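Local atomic coordinates of Phenylalanine/tyrosine ammonia-lyase (Rhodosporidium toruloides, PDB entry 1Y2M), a protein that catalyses the non-oxidative deamination of L-phenylalanine and L-tyrosine to trans-cinnamic acid and p-coumaric acid, releasing ammonium. Residues Lys96-Leu101 and Ala182-Val187; Val164-Met169 and Asn193-Gly198. All coordinates share one frame; numbering follows the deposited sequence.

Contact 1 (Lys96-Leu101 and Ala182-Val187); sequences KSVEFL and AVRLVV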
# COMPACT_ATOMS: atom_id res chain seq x y z
N LYS B 96 -27.32 35.30 -20.34
CA LYS B 96 -26.76 36.51 -19.74
C LYS B 96 -25.27 36.40 -19.36
O LYS B 96 -24.57 37.42 -19.35
CB LYS B 96 -27.61 36.96 -18.55
CG LYS B 96 -28.87 37.72 -19.02
CD LYS B 96 -29.84 38.08 -17.90
CE LYS B 96 -30.99 38.92 -18.46
NZ LYS B 96 -30.54 40.23 -19.06
N SER B 97 -24.78 35.20 -19.06
CA SER B 97 -23.34 35.06 -18.75
C SER B 97 -22.52 35.19 -20.02
O SER B 97 -21.44 35.77 -20.02
CB SER B 97 -22.99 33.72 -18.02
OG SER B 97 -23.37 32.60 -18.77
N VAL B 98 -23.05 34.64 -21.11
CA VAL B 98 -22.37 34.77 -22.41
C VAL B 98 -22.32 36.23 -22.82
O VAL B 98 -21.28 36.73 -23.27
CB VAL B 98 -23.11 33.98 -23.50
CG1 VAL B 98 -22.44 34.25 -24.85
CG2 VAL B 98 -23.14 32.51 -23.14
N GLU B 99 -23.46 36.90 -22.66
CA GLU B 99 -23.58 38.31 -23.06
C GLU B 99 -22.65 39.17 -22.23
O GLU B 99 -22.01 40.09 -22.74
CB GLU B 99 -25.02 38.78 -22.92
CG GLU B 99 -25.23 40.31 -23.12
CD GLU B 99 -24.73 40.82 -24.47
OE1 GLU B 99 -24.59 39.99 -25.41
OE2 GLU B 99 -24.51 42.05 -24.59
N PHE B 100 -22.55 38.86 -20.94
CA PHE B 100 -21.68 39.62 -20.06
C PHE B 100 -20.27 39.59 -20.60
O PHE B 100 -19.63 40.61 -20.79
CB PHE B 100 -21.67 39.07 -18.64
CG PHE B 100 -20.63 39.71 -17.78
CD1 PHE B 100 -20.81 41.01 -17.34
CD2 PHE B 100 -19.44 39.06 -17.48
CE1 PHE B 100 -19.83 41.63 -16.57
CE2 PHE B 100 -18.46 39.67 -16.71
CZ PHE B 100 -18.67 40.96 -16.24
N LEU B 101 -19.79 38.38 -20.87
CA LEU B 101 -18.45 38.23 -21.36
C LEU B 101 -18.26 38.96 -22.68
O LEU B 101 -17.30 39.69 -22.86
CB LEU B 101 -18.13 36.73 -21.50
CG LEU B 101 -16.66 36.39 -21.48
CD1 LEU B 101 -15.96 36.99 -20.25
CD2 LEU B 101 -16.52 34.90 -21.49
N ALA B 182 -20.47 31.01 -18.95
CA ALA B 182 -20.48 31.69 -20.26
C ALA B 182 -20.32 30.74 -21.43
O ALA B 182 -19.71 31.05 -22.44
CB ALA B 182 -19.44 32.80 -20.30
N VAL B 183 -20.94 29.57 -21.30
CA VAL B 183 -21.05 28.64 -22.42
C VAL B 183 -22.47 28.74 -22.99
O VAL B 183 -23.45 28.69 -22.23
CB VAL B 183 -20.74 27.21 -21.96
CG1 VAL B 183 -20.94 26.22 -23.13
CG2 VAL B 183 -19.28 27.09 -21.40
N ARG B 184 -22.60 28.87 -24.31
CA ARG B 184 -23.92 29.03 -24.91
C ARG B 184 -24.82 27.81 -24.77
O ARG B 184 -24.38 26.66 -24.75
CB ARG B 184 -23.83 29.34 -26.39
CG ARG B 184 -23.10 30.64 -26.78
CD ARG B 184 -22.81 30.63 -28.28
NE ARG B 184 -21.80 29.62 -28.58
CZ ARG B 184 -21.65 28.97 -29.74
NH1 ARG B 184 -22.42 29.24 -30.78
NH2 ARG B 184 -20.68 28.07 -29.84
N LEU B 185 -26.12 28.09 -24.75
CA LEU B 185 -27.12 27.05 -24.72
C LEU B 185 -26.98 26.09 -25.89
O LEU B 185 -27.12 24.88 -25.70
CB LEU B 185 -28.51 27.66 -24.74
CG LEU B 185 -29.66 26.69 -24.62
CD1 LEU B 185 -29.59 25.92 -23.30
CD2 LEU B 185 -30.99 27.45 -24.75
N VAL B 186 -26.66 26.59 -27.07
CA VAL B 186 -26.49 25.73 -28.22
C VAL B 186 -25.41 24.64 -28.01
O VAL B 186 -25.54 23.51 -28.53
CB VAL B 186 -26.22 26.55 -29.49
CG1 VAL B 186 -24.91 27.24 -29.43
CG2 VAL B 186 -26.31 25.67 -30.69
N VAL B 187 -24.37 24.98 -27.25
CA VAL B 187 -23.32 24.04 -26.90
C VAL B 187 -23.87 22.95 -25.96
O VAL B 187 -23.57 21.75 -26.09
CB VAL B 187 -22.11 24.77 -26.29
CG1 VAL B 187 -21.08 23.79 -25.73
CG2 VAL B 187 -21.48 25.66 -27.30
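Val98 leans on the turn of chain at Ala182 to Arg184, and its side chain is the one to follow. Its CB leaves the helix and forks at once. CG1 stands anti to the backbone N (chi1 175°), which turns CG2 to the side of the N and into the contact. Val98 CG2 lies 3.7 Å from Ala182 C, and this one methyl covers the backbone from the carbonyl of Ala182 to Arg184 N. Val98 CG1 has a single near partner here, Arg184 CG at 4.1 Å, where the aliphatic root of the arginine passes beside both branches of the valine. One turn along the helix, Leu101 CD2 meets Ala182 CB at 3.8 Å. That same Ala182 CB sits 3.6 Å from Ser97 O. Ser97 OG receives a weak, bent bond from Ala182 N (3.3 Å, 126° at the hydrogen), while its hydroxyl also hydrogen-bonds Ile94 O within its own helix. Two residues after Ala182, Arg184 takes the N-cap position, right before helix 185-197; its NE turns to a salt bridge with Glu264. The arrangement is a helix N-cap set against the side of another helix, within the aromatic amino acid lyase region of this PAL/histidase family member. Helix 88-107 thus flanks the approach to helix 185-197, with strand 399-401 against Ala182 through Ile400 and helix 264-269 packed on Val187.

Contact 2 (Val164-Met169 and Asn193-Gly198); sequences VVRGAM and NFLNHG
Arg166 and Leu195 carry the polar part of this contact. Arg166 NH1 donates to Leu195 O at 2.8 Å, nearly straight at 168°, arriving in the carbonyl plane on a lone pair, and the oxygen lies in the guanidinium plane. A bend at chi3 (54°) folds the end of the arginine toward the neighbouring helix. Leu195 O also accepts from Gly198 N, so two donors grip it. Water completes the polar layer: water 1 accepts from NH1 of Arg166 and gives a weak bond to Phe194 O, while water 2 accepts from NH2 and donates to Asn196 OD1 at 2.8 Å. NH2 is further held by Ala75 O.

The segments 164-169 and 193-197, parts of helices 162-176 and 185-197, approach to 10.2 Å between axes, their N-to-C directions 139° apart, and the second helix finishes in a Schellman motif whose positive-phi residue is Gly198. Replacing Arg166 by a leucine would probably leave Leu195 O without its interhelical donor and both waters without the partner that joins them to helix 162-176.

The apolar contacts centre on Leu195. Leu195 CD2 lies over the middle of one face of the Arg166 guanidinium, 3.8 Å above the plane. Selenomethionine Met169 also reaches the same methyl, its CE 3.9 Å from Leu195 CD2, the two side chains sliding past each other in opposite directions. SE of Met169 rests 4.1 Å from Phe194 CB, the two side chains crossing at about a right angle, and Phe194 continues onto Ala224 and Ile225 of helix 215-225.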
# COMPACT_ATOMS: atom_id res chain seq x y z
N VAL B 164 -19.79 5.78 -18.62
CA VAL B 164 -19.10 6.81 -17.90
C VAL B 164 -19.14 8.09 -18.70
O VAL B 164 -19.39 9.18 -18.18
CB VAL B 164 -17.65 6.38 -17.62
CG1 VAL B 164 -16.80 7.56 -17.15
CG2 VAL B 164 -17.68 5.27 -16.54
N VAL B 165 -18.90 7.94 -19.99
CA VAL B 165 -18.97 9.09 -20.92
C VAL B 165 -20.34 9.75 -20.94
O VAL B 165 -20.45 10.98 -20.85
CB VAL B 165 -18.48 8.75 -22.34
CG1 VAL B 165 -18.59 9.99 -23.24
CG2 VAL B 165 -17.06 8.20 -22.29
N ARG B 166 -21.40 8.93 -20.99
CA ARG B 166 -22.75 9.48 -20.94
C ARG B 166 -23.02 10.21 -19.63
O ARG B 166 -23.58 11.31 -19.63
CB ARG B 166 -23.78 8.35 -21.07
CG ARG B 166 -23.92 7.86 -22.56
CD ARG B 166 -25.03 6.88 -22.73
NE ARG B 166 -26.32 7.35 -22.23
CZ ARG B 166 -27.20 8.04 -22.95
NH1 ARG B 166 -26.94 8.40 -24.21
NH2 ARG B 166 -28.36 8.44 -22.43
N GLY B 167 -22.62 9.61 -18.50
CA GLY B 167 -22.80 10.26 -17.22
C GLY B 167 -22.04 11.59 -17.17
O GLY B 167 -22.52 12.57 -16.62
N ALA B 168 -20.86 11.62 -17.82
CA ALA B 168 -20.03 12.81 -17.83
C ALA B 168 -20.66 13.92 -18.62
O ALA B 168 -20.66 15.08 -18.22
CB ALA B 168 -18.67 12.49 -18.42
N MSE B 169 -21.25 13.57 -19.75
CA MSE B 169 -21.94 14.58 -20.57
C MSE B 169 -23.12 15.16 -19.82
O MSE B 169 -23.38 16.37 -19.93
CB MSE B 169 -22.36 14.05 -21.93
CG MSE B 169 -21.14 13.66 -22.71
SE MSE B 169 -21.62 13.35 -24.64
CE MSE B 169 -22.43 11.51 -24.48
N ASN B 193 -28.11 16.53 -27.31
CA ASN B 193 -28.42 15.82 -28.58
C ASN B 193 -27.55 14.57 -28.75
O ASN B 193 -28.07 13.53 -29.16
CB ASN B 193 -28.30 16.73 -29.77
CG ASN B 193 -29.46 17.66 -29.94
OD1 ASN B 193 -30.59 17.37 -29.50
ND2 ASN B 193 -29.22 18.77 -30.58
N PHE B 194 -26.27 14.63 -28.38
CA PHE B 194 -25.46 13.41 -28.35
C PHE B 194 -26.08 12.38 -27.44
O PHE B 194 -26.22 11.20 -27.79
CB PHE B 194 -24.03 13.68 -27.93
CG PHE B 194 -23.12 14.05 -29.07
CD1 PHE B 194 -23.57 14.75 -30.16
CD2 PHE B 194 -21.79 13.69 -29.01
CE1 PHE B 194 -22.67 15.07 -31.19
CE2 PHE B 194 -20.92 14.01 -30.00
CZ PHE B 194 -21.36 14.69 -31.09
N LEU B 195 -26.44 12.79 -26.22
CA LEU B 195 -27.08 11.84 -25.32
C LEU B 195 -28.34 11.21 -25.92
O LEU B 195 -28.53 10.02 -25.85
CB LEU B 195 -27.43 12.51 -23.95
CG LEU B 195 -26.19 12.79 -23.05
CD1 LEU B 195 -26.51 13.84 -22.01
CD2 LEU B 195 -25.70 11.52 -22.39
N ASN B 196 -29.20 12.05 -26.46
CA ASN B 196 -30.55 11.62 -26.83
C ASN B 196 -30.55 10.82 -28.11
O ASN B 196 -31.49 10.10 -28.37
CB ASN B 196 -31.50 12.79 -26.89
CG ASN B 196 -31.66 13.46 -25.53
OD1 ASN B 196 -31.48 12.81 -24.50
ND2 ASN B 196 -32.00 14.74 -25.52
N HIS B 197 -29.49 10.98 -28.90
CA HIS B 197 -29.30 10.18 -30.13
C HIS B 197 -28.28 9.04 -29.93
O HIS B 197 -27.97 8.34 -30.88
CB HIS B 197 -28.86 11.08 -31.28
CG HIS B 197 -29.91 12.05 -31.73
ND1 HIS B 197 -31.09 11.63 -32.30
CD2 HIS B 197 -29.99 13.40 -31.64
CE1 HIS B 197 -31.84 12.69 -32.57
NE2 HIS B 197 -31.20 13.77 -32.18
N GLY B 198 -27.80 8.82 -28.71
CA GLY B 198 -26.92 7.71 -28.43
C GLY B 198 -25.59 7.80 -29.14
O GLY B 198 -25.02 6.75 -29.57
O HOH W 1 -24.60 8.82 -25.81
O HOH W 2 -30.32 10.53 -23.27

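How the contacts relate
Helix 185-197 ties the two contacts together: contact 1 lies at its N-terminal start, contact 2 at its C-terminal end, with centres 21 Å apart and nearest atoms about 6 Å apart, without touching. Along the chain their segments alternate, because helix 162-176 of contact 2 comes between the two segments of contact 1. Only contact 1 comes near the cinnamate site: the side chain of Val183 is about 9 Å from that of Asn270 and about 11 Å from that of Asn397, both probable cinnamate-binding residues by similarity to relatives. Contact 2 lies away from the residues of that site.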